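Local atomic coordinates of cytochrome P450 reductase (Amycolatopsis methanolica 239, PDB entry 5OGX), a protein that transfers electrons from NADH, through FAD and a [2Fe-2S] cluster, to the cytochrome P450 GcoA, which O-demethylates guaiacol and other lignin-derived aromatic compounds. Residues 147-152 with 163-168; 211-216 with 239-244; 302-307 with 328-333. All coordinates share one frame; numbering follows the deposited sequence.

Interaction 1. Residues 147-152 with 163-168; sequences RQYSLA and LHVRRV. With FAD (flavin-adenine dinucleotide), chain B.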
loop_
_atom_site.group_PDB
_atom_site.type_symbol
_atom_site.label_atom_id
_atom_site.label_comp_id
_atom_site.label_asym_id
_atom_site.label_seq_id
_atom_site.Cartn_x
_atom_site.Cartn_y
_atom_site.Cartn_z
ATOM N N ARG A 147 -10.691 2.150 -6.528
ATOM C CA ARG A 147 -9.271 2.019 -6.816
ATOM C C ARG A 147 -8.449 2.543 -5.649
ATOM O O ARG A 147 -8.837 3.505 -4.979
ATOM C CB ARG A 147 -8.871 2.761 -8.102
ATOM C CG ARG A 147 -9.641 2.287 -9.343
ATOM C CD ARG A 147 -9.221 0.893 -9.777
ATOM N NE ARG A 147 -9.776 0.558 -11.091
ATOM C CZ ARG A 147 -10.900 -0.124 -11.280
ATOM N NH1 ARG A 147 -11.613 -0.549 -10.234
ATOM N NH2 ARG A 147 -11.323 -0.373 -12.517
ATOM N N GLN A 148 -7.326 1.874 -5.407
ATOM C CA GLN A 148 -6.436 2.161 -4.290
ATOM C C GLN A 148 -5.308 3.081 -4.733
ATOM O O GLN A 148 -4.705 2.853 -5.787
ATOM C CB GLN A 148 -5.822 0.857 -3.782
ATOM C CG GLN A 148 -6.832 -0.259 -3.502
ATOM C CD GLN A 148 -7.160 -1.174 -4.702
ATOM O OE1 GLN A 148 -7.005 -0.810 -5.874
ATOM N NE2 GLN A 148 -7.632 -2.376 -4.391
ATOM N N TYR A 149 -4.953 4.044 -3.880
ATOM C CA TYR A 149 -3.798 4.911 -4.130
ATOM C C TYR A 149 -3.039 5.085 -2.827
ATOM O O TYR A 149 -3.616 5.482 -1.808
ATOM C CB TYR A 149 -4.223 6.265 -4.735
ATOM C CG TYR A 149 -4.773 5.999 -6.107
ATOM C CD1 TYR A 149 -3.926 5.657 -7.150
ATOM C CD2 TYR A 149 -6.139 5.926 -6.323
ATOM C CE1 TYR A 149 -4.430 5.324 -8.409
ATOM C CE2 TYR A 149 -6.651 5.594 -7.571
ATOM C CZ TYR A 149 -5.798 5.279 -8.597
ATOM O OH TYR A 149 -6.314 4.929 -9.825
ATOM N N SER A 150 -1.751 4.755 -2.862
ATOM C CA SER A 150 -0.901 4.848 -1.682
ATOM C C SER A 150 -0.673 6.297 -1.276
ATOM O O SER A 150 -0.560 7.189 -2.122
ATOM C CB SER A 150 0.461 4.215 -1.970
ATOM O OG SER A 150 0.339 2.858 -2.322
ATOM N N LEU A 151 -0.556 6.514 0.036
ATOM C CA LEU A 151 -0.179 7.822 0.556
ATOM C C LEU A 151 1.330 7.986 0.483
ATOM O O LEU A 151 2.079 7.095 0.890
ATOM C CB LEU A 151 -0.662 7.987 2.001
ATOM C CG LEU A 151 -2.184 7.920 2.205
ATOM C CD1 LEU A 151 -2.498 8.094 3.678
ATOM C CD2 LEU A 151 -2.892 9.010 1.389
ATOM N N ALA A 152 1.776 9.129 -0.034
ATOM C CA ALA A 152 3.181 9.503 0.087
ATOM C C ALA A 152 3.474 10.200 1.408
ATOM O O ALA A 152 4.643 10.510 1.698
ATOM C CB ALA A 152 3.584 10.415 -1.089
ATOM N N LEU A 163 -1.024 11.776 -3.404
ATOM C CA LEU A 163 -1.058 10.573 -4.229
ATOM C C LEU A 163 -0.173 10.769 -5.453
ATOM O O LEU A 163 -0.078 11.878 -5.995
ATOM C CB LEU A 163 -2.499 10.250 -4.692
ATOM C CG LEU A 163 -3.592 10.376 -3.634
ATOM C CD1 LEU A 163 -4.974 10.119 -4.252
ATOM C CD2 LEU A 163 -3.328 9.399 -2.509
ATOM N N HIS A 164 0.465 9.682 -5.897
ATOM C CA HIS A 164 1.210 9.652 -7.157
ATOM C C HIS A 164 0.520 8.656 -8.073
ATOM O O HIS A 164 0.502 7.461 -7.779
ATOM C CB HIS A 164 2.672 9.227 -6.954
ATOM C CG HIS A 164 3.421 10.069 -5.970
ATOM N ND1 HIS A 164 4.689 9.745 -5.542
ATOM C CD2 HIS A 164 3.086 11.219 -5.333
ATOM C CE1 HIS A 164 5.107 10.659 -4.682
ATOM N NE2 HIS A 164 4.156 11.566 -4.540
ATOM N N VAL A 165 -0.029 9.140 -9.183
ATOM C CA VAL A 165 -0.903 8.344 -10.036
ATOM C C VAL A 165 -0.238 8.125 -11.386
ATOM O O VAL A 165 0.124 9.089 -12.067
ATOM C CB VAL A 165 -2.264 9.034 -10.216
ATOM C CG1 VAL A 165 -3.215 8.125 -10.996
ATOM C CG2 VAL A 165 -2.847 9.396 -8.855
ATOM N N ARG A 166 -0.124 6.866 -11.792
ATOM C CA ARG A 166 0.377 6.524 -13.118
ATOM C C ARG A 166 -0.790 6.280 -14.071
ATOM O O ARG A 166 -1.725 5.537 -13.741
ATOM C CB ARG A 166 1.274 5.289 -13.051
ATOM C CG ARG A 166 1.758 4.828 -14.409
ATOM C CD ARG A 166 3.131 5.381 -14.745
ATOM N NE ARG A 166 3.580 4.909 -16.053
ATOM C CZ ARG A 166 4.058 3.690 -16.288
ATOM N NH1 ARG A 166 4.435 3.352 -17.516
ATOM N NH2 ARG A 166 4.165 2.811 -15.299
ATOM N N ARG A 167 -0.735 6.908 -15.248
ATOM C CA ARG A 167 -1.781 6.733 -16.246
ATOM C C ARG A 167 -1.717 5.332 -16.839
ATOM O O ARG A 167 -0.671 4.908 -17.335
ATOM C CB ARG A 167 -1.640 7.779 -17.362
ATOM C CG ARG A 167 -2.878 7.917 -18.254
ATOM C CD ARG A 167 -2.677 8.985 -19.346
ATOM N NE ARG A 167 -1.605 8.605 -20.265
ATOM C CZ ARG A 167 -1.769 7.819 -21.325
ATOM N NH1 ARG A 167 -2.972 7.341 -21.634
ATOM N NH2 ARG A 167 -0.727 7.517 -22.089
ATOM N N VAL A 168 -2.834 4.623 -16.808
ATOM C CA VAL A 168 -2.963 3.322 -17.458
ATOM C C VAL A 168 -3.811 3.511 -18.713
ATOM O O VAL A 168 -4.969 3.934 -18.607
ATOM C CB VAL A 168 -3.586 2.279 -16.515
ATOM C CG1 VAL A 168 -3.853 0.985 -17.257
ATOM C CG2 VAL A 168 -2.677 2.049 -15.291
HETATM P PA FAD B . -8.415 -0.276 -15.105
HETATM O O1A FAD B . -9.644 0.246 -15.809
HETATM O O2A FAD B . -8.711 -1.084 -13.865
HETATM O O5B FAD B . -7.513 -1.213 -16.120
HETATM C C5B FAD B . -7.569 -0.976 -17.508
HETATM C C4B FAD B . -6.874 -2.177 -18.213
HETATM O O4B FAD B . -5.585 -2.112 -18.018
HETATM C C3B FAD B . -7.325 -3.501 -17.573
HETATM O O3B FAD B . -7.405 -4.453 -18.537
HETATM C C2B FAD B . -6.216 -3.815 -16.540
HETATM O O2B FAD B . -6.151 -5.274 -16.226
HETATM C C1B FAD B . -5.126 -3.361 -17.102
HETATM N N9A FAD B . -4.221 -2.783 -16.143
HETATM C C8A FAD B . -4.525 -2.368 -14.906
HETATM N N7A FAD B . -3.410 -1.868 -14.356
HETATM C C5A FAD B . -2.424 -1.966 -15.266
HETATM C C6A FAD B . -1.100 -1.604 -15.214
HETATM N N6A FAD B . -0.178 -0.999 -14.270
HETATM N N1A FAD B . -0.315 -1.804 -16.265
HETATM C C2A FAD B . -0.817 -2.371 -17.390
HETATM N N3A FAD B . -2.125 -2.730 -17.450
HETATM C C4A FAD B . -2.922 -2.522 -16.375
HETATM N N1 FAD B . -1.641 3.030 -8.774
HETATM C C2 FAD B . -0.923 4.297 -8.826
HETATM O O2 FAD B . -0.778 4.858 -9.860
HETATM N N3 FAD B . -0.404 4.883 -7.581
HETATM C C4 FAD B . -0.546 4.252 -6.306
HETATM O O4 FAD B . -0.100 4.747 -5.325
HETATM C C4X FAD B . -1.264 2.941 -6.285
HETATM N N5 FAD B . -1.451 2.293 -5.023
HETATM C C5X FAD B . -2.142 1.006 -5.023
HETATM C C6 FAD B . -2.270 0.341 -3.800
HETATM C C7 FAD B . -2.936 -0.887 -3.816
HETATM C C7M FAD B . -3.002 -1.459 -2.400
HETATM C C8 FAD B . -3.448 -1.423 -4.995
HETATM C C8M FAD B . -4.170 -2.762 -4.910
HETATM C C9 FAD B . -3.308 -0.762 -6.211
HETATM C C9A FAD B . -2.644 0.448 -6.211
HETATM N N10 FAD B . -2.504 1.140 -7.504
HETATM C C10 FAD B . -1.792 2.374 -7.507
HETATM C "C1'" FAD B . -3.100 0.598 -8.737
HETATM C "C2'" FAD B . -4.440 1.442 -8.851
HETATM O "O2'" FAD B . -5.352 1.227 -7.782
HETATM C "C3'" FAD B . -5.237 1.197 -10.151
HETATM O "O3'" FAD B . -5.344 -0.186 -10.338
HETATM C "C4'" FAD B . -4.535 1.825 -11.370
HETATM O "O4'" FAD B . -4.482 3.219 -11.225
HETATM C "C5'" FAD B . -5.286 1.489 -12.677
HETATM O "O5'" FAD B . -6.669 1.719 -12.491
HETATM P P FAD B . -7.586 2.156 -13.779
HETATM O O1P FAD B . -9.018 2.200 -13.319
HETATM O O2P FAD B . -7.052 3.411 -14.428
HETATM O O3P FAD B . -7.363 0.946 -14.860
HETATM O O HOH W 1 -0.452 7.428 -4.707
#
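The Tyr149 ring is approached obliquely by Val165, whose CG1 stands 4.0 Å from Tyr149 CE1. Over one face of that ring lies the ribityl O2' of FAD, displaced toward the rim, and the flavin O2 is at its edge. The Arg147 guanidinium presents an edge to the pyrophosphate, with O1A in its plane and O1P near it, while the His164 ring receives the methyl of Ala152 at a slant. Two outer strands of the antiparallel FAD-binding barrel thus meet mainly through the cofactor, and Arg147 to Ser150 form the RxYS motif of ferredoxin reductase-like flavoproteins. Direct packing is modest: Leu163 turns its CD2 to Tyr149 CB at 3.9 Å and also reaches Leu151. Because CG of Tyr149 is anti to the carbonyl carbon (chi1 -67°), the CD1-CE1 side of the ring comes against the pyrimidine part of the flavin, and its OH meets the ribityl O4' at 2.9 Å.

The strands share the flavin: 147-152 reaches from a phosphate through the ribityl chain to O4, and 163-168 lines the N3 and O2 edge. Arg147 NE donates to O1P at 2.9 Å and Ser150 N to the flavin O4 at 3.0 Å. From the other strand come two nearly straight bonds. Flavin N3 donates to His164 O at 2.7 Å. Arg166 N donates to O2 at 2.9 Å. Water 1 accepts from His164 N at 2.7 Å and lies close to both Ser150 O and flavin O4, joining the strands where no direct hydrogen bond does. The imidazole itself is turned to Glu162 and Tyr251.

Backbone groups therefore read the donor and acceptor pattern of the pyrimidine ring and hold it in position, whereas the arginine's charge probably offsets that of the pyrophosphate. The N-H groups directed at O2 and O4 would be expected to stabilise electron density on the reduced flavin.

Interaction 2. Residues 211-216 with 239-244; sequences VLIGGG and LLYHGV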
loop_
_atom_site.group_PDB
_atom_site.type_symbol
_atom_site.label_atom_id
_atom_site.label_comp_id
_atom_site.label_asym_id
_atom_site.label_seq_id
_atom_site.Cartn_x
_atom_site.Cartn_y
_atom_site.Cartn_z
ATOM N N VAL A 211 16.274 -1.413 2.410
ATOM C CA VAL A 211 16.210 -1.138 0.979
ATOM C C VAL A 211 14.746 -1.035 0.591
ATOM O O VAL A 211 13.917 -1.837 1.038
ATOM C CB VAL A 211 16.950 -2.192 0.139
ATOM C CG1 VAL A 211 16.414 -3.616 0.431
ATOM C CG2 VAL A 211 16.820 -1.844 -1.340
ATOM N N LEU A 212 14.420 0.000 -0.180
ATOM C CA LEU A 212 13.064 0.248 -0.642
ATOM C C LEU A 212 13.106 0.308 -2.155
ATOM O O LEU A 212 13.931 1.034 -2.726
ATOM C CB LEU A 212 12.514 1.552 -0.059
ATOM C CG LEU A 212 12.468 1.510 1.468
ATOM C CD1 LEU A 212 13.686 2.263 1.975
ATOM C CD2 LEU A 212 11.181 2.116 2.029
ATOM N N ILE A 213 12.246 -0.465 -2.808
ATOM C CA ILE A 213 12.274 -0.554 -4.264
ATOM C C ILE A 213 10.875 -0.291 -4.797
ATOM O O ILE A 213 9.926 -1.002 -4.440
ATOM C CB ILE A 213 12.814 -1.904 -4.745
ATOM C CG1 ILE A 213 14.288 -2.009 -4.284
ATOM C CG2 ILE A 213 12.767 -1.964 -6.263
ATOM C CD1 ILE A 213 15.032 -3.175 -4.823
ATOM N N GLY A 214 10.748 0.761 -5.602
ATOM C CA GLY A 214 9.472 1.175 -6.144
ATOM C C GLY A 214 9.464 1.035 -7.647
ATOM O O GLY A 214 10.359 1.555 -8.327
ATOM N N GLY A 215 8.475 0.325 -8.181
ATOM C CA GLY A 215 8.310 0.291 -9.622
ATOM C C GLY A 215 7.304 1.341 -10.029
ATOM O O GLY A 215 6.147 1.278 -9.602
ATOM N N GLY A 216 7.728 2.322 -10.820
ATOM C CA GLY A 216 6.805 3.366 -11.246
ATOM C C GLY A 216 6.274 4.142 -10.056
ATOM O O GLY A 216 7.026 4.559 -9.171
ATOM N N LEU A 239 18.280 2.795 1.389
ATOM C CA LEU A 239 18.558 2.792 -0.041
ATOM C C LEU A 239 17.230 2.722 -0.787
ATOM O O LEU A 239 16.492 1.734 -0.659
ATOM C CB LEU A 239 19.448 1.618 -0.439
ATOM C CG LEU A 239 20.783 1.419 0.263
ATOM C CD1 LEU A 239 21.556 0.328 -0.462
ATOM C CD2 LEU A 239 21.570 2.698 0.270
ATOM N N LEU A 240 16.916 3.769 -1.544
ATOM C CA LEU A 240 15.631 3.871 -2.226
ATOM C C LEU A 240 15.881 3.831 -3.733
ATOM O O LEU A 240 16.504 4.744 -4.283
ATOM C CB LEU A 240 14.920 5.158 -1.814
ATOM C CG LEU A 240 13.641 5.537 -2.549
ATOM C CD1 LEU A 240 12.617 4.397 -2.518
ATOM C CD2 LEU A 240 13.077 6.814 -1.943
ATOM N N TYR A 241 15.435 2.761 -4.391
ATOM C CA TYR A 241 15.622 2.600 -5.832
ATOM C C TYR A 241 14.295 2.853 -6.528
ATOM O O TYR A 241 13.264 2.316 -6.112
ATOM C CB TYR A 241 16.132 1.198 -6.189
ATOM C CG TYR A 241 17.490 0.860 -5.623
ATOM C CD1 TYR A 241 17.616 0.427 -4.317
ATOM C CD2 TYR A 241 18.646 0.969 -6.404
ATOM C CE1 TYR A 241 18.848 0.113 -3.781
ATOM C CE2 TYR A 241 19.891 0.659 -5.877
ATOM C CZ TYR A 241 19.985 0.223 -4.567
ATOM O OH TYR A 241 21.199 -0.102 -4.007
ATOM N N HIS A 242 14.313 3.657 -7.591
ATOM C CA HIS A 242 13.101 3.951 -8.355
ATOM C C HIS A 242 13.237 3.329 -9.741
ATOM O O HIS A 242 14.028 3.804 -10.561
ATOM C CB HIS A 242 12.874 5.459 -8.445
ATOM C CG HIS A 242 11.537 5.830 -9.001
ATOM N ND1 HIS A 242 11.268 7.070 -9.541
ATOM C CD2 HIS A 242 10.382 5.121 -9.082
ATOM C CE1 HIS A 242 10.007 7.106 -9.941
ATOM N NE2 HIS A 242 9.442 5.941 -9.660
ATOM N N GLY A 243 12.466 2.271 -10.005
ATOM C CA GLY A 243 12.588 1.590 -11.285
ATOM C C GLY A 243 11.580 2.123 -12.283
ATOM O O GLY A 243 10.370 2.014 -12.065
ATOM N N VAL A 244 12.062 2.711 -13.381
ATOM C CA VAL A 244 11.204 3.303 -14.399
ATOM C C VAL A 244 11.744 2.925 -15.774
ATOM O O VAL A 244 12.836 2.374 -15.915
ATOM C CB VAL A 244 11.125 4.839 -14.281
ATOM C CG1 VAL A 244 10.478 5.264 -12.963
ATOM C CG2 VAL A 244 12.508 5.433 -14.402
#
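Leu239 O accepts a nearly linear hydrogen bond from Leu212 N at 2.7 Å and is also approached by the CA-H of Val211, whose CA lies 3.3 Å from Leu239 O. This is the parallel pairing of a beta-alpha-beta crossover in the Rossmann-like NAD-binding domain, with helix 219-232 connecting the strands. The ladder continues in the same alternating manner through Tyr241 N to Leu212 O, Gly214 N to Tyr241 O, Gly243 N to Gly214 O and Gly216 N to Gly243 O.

Side chains divide between the two faces. On one, Val211 sets its CG2 at the edge of the Tyr241 ring, 3.7 Å from CE1, and Ile213 CG1 meets that ring obliquely; the phenol continues to Asp292 and the group packs on helix 285-292. On the other, Leu240 CD1 bends back to lie 3.8 Å from Leu212 CB, and both leucines lean on Leu222 of helix 219-232.

The strand runs out through Gly214 and Gly215, and Gly216 follows with a positive phi (62°) where the chain turns toward the FAD-binding Thr217. A glycine-rich turn here is consistent with the dinucleotide-binding loop of related reductases. His242 closes this end. A chi1 of -170°, which sets CG opposite the backbone N, carries the imidazole over to the neighbouring segment 211-216, and NE2 donates a bent bond to Gly216 O at 2.8 Å, in the plane of its own ring but 37° above the carbonyl plane.

Interaction 3. Residues 302-307 with 328-333; sequences WLCGPP and HREKFT. With FAD (flavin-adenine dinucleotide), chain B.
Trp302 and His328 lie side by side and point the same way, their rings stacked face to face with planes 7° apart and centroids 3.7 Å apart. They occupy paired positions on the last two strands of the parallel sheet in the Rossmann-like NAD-binding domain, where helix 307-319 makes the beta-alpha-beta crossover. Both have CG anti to the carbonyl carbon (chi1 -56° for Trp302, -49° for His328), which brings the imidazole flat over the six-membered ring of the indole; His328 CB adds a CH-pi contact over the same ring. A serine in place of Trp302 would probably deprive His328 of this flat support, opening a gap beside it and letting the imidazole turn.

Beyond the strand end, Phe332 meets Cys304, which shares the sheet face of Trp302. The sulfur SG sits obliquely, 3.8 Å from the ring centroid. One face of the phenyl covers the flavin, with CE1 only 3.1 Å from FAD N5, and the opposite face has Gly305 CA toward its rim. An aromatic residue in this place is consistent with the C-terminal ring that shields the flavin in related reductases, on the side where nicotinamide probably approaches.

Backbone bonds hold Phe332 in place. It centres an inverse gamma turn, closed by a weak bond from Thr333 N to Lys331 O, while Phe332 N donates almost straight to Gly305 O at 2.8 Å, coming from above the carbonyl plane.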
loop_
_atom_site.group_PDB
_atom_site.type_symbol
_atom_site.label_atom_id
_atom_site.label_comp_id
_atom_site.label_asym_id
_atom_site.label_seq_id
_atom_site.Cartn_x
_atom_site.Cartn_y
_atom_site.Cartn_z
ATOM N N TRP A 302 11.613 -3.487 1.319
ATOM C CA TRP A 302 10.273 -2.954 1.100
ATOM C C TRP A 302 10.069 -2.833 -0.402
ATOM O O TRP A 302 10.736 -2.024 -1.050
ATOM C CB TRP A 302 10.125 -1.589 1.780
ATOM C CG TRP A 302 10.437 -1.674 3.248
ATOM C CD1 TRP A 302 11.665 -1.827 3.848
ATOM C CD2 TRP A 302 9.479 -1.641 4.289
ATOM N NE1 TRP A 302 11.513 -1.895 5.223
ATOM C CE2 TRP A 302 10.174 -1.784 5.509
ATOM C CE3 TRP A 302 8.091 -1.513 4.304
ATOM C CZ2 TRP A 302 9.525 -1.808 6.734
ATOM C CZ3 TRP A 302 7.442 -1.551 5.530
ATOM C CH2 TRP A 302 8.165 -1.688 6.727
ATOM N N LEU A 303 9.135 -3.616 -0.965
ATOM C CA LEU A 303 8.933 -3.646 -2.407
ATOM C C LEU A 303 7.513 -3.198 -2.716
ATOM O O LEU A 303 6.561 -3.722 -2.131
ATOM C CB LEU A 303 9.149 -5.058 -2.981
ATOM C CG LEU A 303 10.569 -5.604 -3.087
ATOM C CD1 LEU A 303 10.562 -7.107 -2.911
ATOM C CD2 LEU A 303 11.153 -5.265 -4.452
ATOM N N CYS A 304 7.365 -2.270 -3.660
ATOM C CA CYS A 304 6.025 -1.836 -4.028
ATOM C C CYS A 304 5.963 -1.550 -5.520
ATOM O O CYS A 304 6.846 -0.889 -6.066
ATOM C CB CYS A 304 5.625 -0.603 -3.221
ATOM S SG CYS A 304 4.084 0.125 -3.752
ATOM N N GLY A 305 4.919 -2.042 -6.171
ATOM C CA GLY A 305 4.765 -1.845 -7.594
ATOM C C GLY A 305 3.861 -2.912 -8.168
ATOM O O GLY A 305 3.126 -3.577 -7.440
ATOM N N PRO A 306 3.929 -3.125 -9.479
ATOM C CA PRO A 306 3.125 -4.184 -10.085
ATOM C C PRO A 306 3.415 -5.522 -9.433
ATOM O O PRO A 306 4.546 -5.781 -8.983
ATOM C CB PRO A 306 3.567 -4.163 -11.556
ATOM C CG PRO A 306 4.036 -2.739 -11.773
ATOM C CD PRO A 306 4.710 -2.369 -10.471
ATOM N N PRO A 307 2.417 -6.415 -9.371
ATOM C CA PRO A 307 2.599 -7.673 -8.619
ATOM C C PRO A 307 3.798 -8.507 -9.060
ATOM O O PRO A 307 4.514 -9.055 -8.207
ATOM C CB PRO A 307 1.292 -8.446 -8.879
ATOM C CG PRO A 307 0.332 -7.475 -9.433
ATOM C CD PRO A 307 1.060 -6.265 -9.932
ATOM N N HIS A 328 8.923 -6.854 3.160
ATOM C CA HIS A 328 7.598 -6.244 3.184
ATOM C C HIS A 328 7.163 -5.937 1.757
ATOM O O HIS A 328 7.976 -5.502 0.940
ATOM C CB HIS A 328 7.625 -4.952 4.026
ATOM C CG HIS A 328 8.276 -5.120 5.366
ATOM N ND1 HIS A 328 7.554 -5.297 6.530
ATOM C CD2 HIS A 328 9.582 -5.146 5.727
ATOM C CE1 HIS A 328 8.389 -5.417 7.550
ATOM N NE2 HIS A 328 9.624 -5.335 7.089
ATOM N N ARG A 329 5.878 -6.150 1.444
ATOM C CA ARG A 329 5.415 -6.063 0.055
ATOM C C ARG A 329 4.105 -5.304 -0.030
ATOM O O ARG A 329 3.236 -5.472 0.833
ATOM C CB ARG A 329 5.167 -7.455 -0.583
ATOM C CG ARG A 329 6.037 -8.592 -0.094
ATOM C CD ARG A 329 5.245 -9.885 0.121
ATOM N NE ARG A 329 6.153 -10.992 0.422
ATOM C CZ ARG A 329 6.773 -11.144 1.589
ATOM N NH1 ARG A 329 6.557 -10.287 2.577
ATOM N NH2 ARG A 329 7.596 -12.164 1.774
ATOM N N GLU A 330 3.954 -4.507 -1.093
ATOM C CA GLU A 330 2.682 -3.882 -1.458
ATOM C C GLU A 330 2.501 -4.046 -2.964
ATOM O O GLU A 330 3.232 -3.447 -3.759
ATOM C CB GLU A 330 2.631 -2.399 -1.063
ATOM C CG GLU A 330 1.265 -1.759 -1.316
ATOM C CD GLU A 330 0.319 -1.993 -0.143
ATOM O OE1 GLU A 330 0.104 -3.169 0.217
ATOM O OE2 GLU A 330 -0.186 -1.007 0.430
ATOM N N LYS A 331 1.537 -4.860 -3.383
ATOM C CA LYS A 331 1.350 -5.091 -4.815
ATOM C C LYS A 331 0.215 -4.239 -5.366
ATOM O O LYS A 331 -0.905 -4.272 -4.838
ATOM C CB LYS A 331 1.077 -6.568 -5.093
ATOM C CG LYS A 331 2.068 -7.490 -4.412
ATOM C CD LYS A 331 1.612 -8.925 -4.565
ATOM C CE LYS A 331 2.766 -9.877 -4.519
ATOM N NZ LYS A 331 2.310 -11.211 -4.040
ATOM N N PHE A 332 0.510 -3.486 -6.432
ATOM C CA PHE A 332 -0.478 -2.665 -7.139
ATOM C C PHE A 332 -1.248 -3.561 -8.120
ATOM O O PHE A 332 -1.181 -3.417 -9.342
ATOM C CB PHE A 332 0.197 -1.507 -7.879
ATOM C CG PHE A 332 0.721 -0.394 -6.982
ATOM C CD1 PHE A 332 0.617 -0.474 -5.614
ATOM C CD2 PHE A 332 1.307 0.739 -7.546
ATOM C CE1 PHE A 332 1.080 0.553 -4.788
ATOM C CE2 PHE A 332 1.775 1.773 -6.745
ATOM C CZ PHE A 332 1.665 1.678 -5.363
ATOM N N THR A 333 -2.004 -4.496 -7.565
ATOM C CA THR A 333 -2.700 -5.462 -8.402
ATOM C C THR A 333 -3.885 -4.814 -9.112
ATOM O O THR A 333 -4.722 -4.187 -8.459
ATOM C CB THR A 333 -3.184 -6.635 -7.562
ATOM O OG1 THR A 333 -2.056 -7.262 -6.932
ATOM C CG2 THR A 333 -3.883 -7.646 -8.444
HETATM P PA FAD B . -8.415 -0.276 -15.105
HETATM O O1A FAD B . -9.644 0.246 -15.809
HETATM O O2A FAD B . -8.711 -1.084 -13.865
HETATM O O5B FAD B . -7.513 -1.213 -16.120
HETATM C C5B FAD B . -7.569 -0.976 -17.508
HETATM C C4B FAD B . -6.874 -2.177 -18.213
HETATM O O4B FAD B . -5.585 -2.112 -18.018
HETATM C C3B FAD B . -7.325 -3.501 -17.573
HETATM O O3B FAD B . -7.405 -4.453 -18.537
HETATM C C2B FAD B . -6.216 -3.815 -16.540
HETATM O O2B FAD B . -6.151 -5.274 -16.226
HETATM C C1B FAD B . -5.126 -3.361 -17.102
HETATM N N9A FAD B . -4.221 -2.783 -16.143
HETATM C C8A FAD B . -4.525 -2.368 -14.906
HETATM N N7A FAD B . -3.410 -1.868 -14.356
HETATM C C5A FAD B . -2.424 -1.966 -15.266
HETATM C C6A FAD B . -1.100 -1.604 -15.214
HETATM N N6A FAD B . -0.178 -0.999 -14.270
HETATM N N1A FAD B . -0.315 -1.804 -16.265
HETATM C C2A FAD B . -0.817 -2.371 -17.390
HETATM N N3A FAD B . -2.125 -2.730 -17.450
HETATM C C4A FAD B . -2.922 -2.522 -16.375
HETATM N N1 FAD B . -1.641 3.030 -8.774
HETATM C C2 FAD B . -0.923 4.297 -8.826
HETATM O O2 FAD B . -0.778 4.858 -9.860
HETATM N N3 FAD B . -0.404 4.883 -7.581
HETATM C C4 FAD B . -0.546 4.252 -6.306
HETATM O O4 FAD B . -0.100 4.747 -5.325
HETATM C C4X FAD B . -1.264 2.941 -6.285
HETATM N N5 FAD B . -1.451 2.293 -5.023
HETATM C C5X FAD B . -2.142 1.006 -5.023
HETATM C C6 FAD B . -2.270 0.341 -3.800
HETATM C C7 FAD B . -2.936 -0.887 -3.816
HETATM C C7M FAD B . -3.002 -1.459 -2.400
HETATM C C8 FAD B . -3.448 -1.423 -4.995
HETATM C C8M FAD B . -4.170 -2.762 -4.910
HETATM C C9 FAD B . -3.308 -0.762 -6.211
HETATM C C9A FAD B . -2.644 0.448 -6.211
HETATM N N10 FAD B . -2.504 1.140 -7.504
HETATM C C10 FAD B . -1.792 2.374 -7.507
HETATM C "C1'" FAD B . -3.100 0.598 -8.737
HETATM C "C2'" FAD B . -4.440 1.442 -8.851
HETATM O "O2'" FAD B . -5.352 1.227 -7.782
HETATM C "C3'" FAD B . -5.237 1.197 -10.151
HETATM O "O3'" FAD B . -5.344 -0.186 -10.338
HETATM C "C4'" FAD B . -4.535 1.825 -11.370
HETATM O "O4'" FAD B . -4.482 3.219 -11.225
HETATM C "C5'" FAD B . -5.286 1.489 -12.677
HETATM O "O5'" FAD B . -6.669 1.719 -12.491
HETATM P P FAD B . -7.586 2.156 -13.779
HETATM O O1P FAD B . -9.018 2.200 -13.319
HETATM O O2P FAD B . -7.052 3.411 -14.428
HETATM O O3P FAD B . -7.363 0.946 -14.860
#

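Overall arrangement
The three contacts compare sheet-ladder pairing with cofactor-mediated pairing in one reductase. Interactions 2 and 3 belong to the same parallel sheet, where strands 210-215 and 300-305 are neighbours and probably exchange backbone hydrogen bonds between Val211, Ile213 and Trp302. Interaction 2 is buried within that sheet; interaction 3, at its outer strand, is partly exposed. Both are knit by regular backbone ladders, whereas interaction 1, buried in the other domain, has no direct hydrogen bond between its segments and combines apolar packing with bridging by FAD and a water. Interactions 1 and 3 meet at the flavin, where Ser150 packs against Phe332, while interaction 2 stays clear of interaction 1.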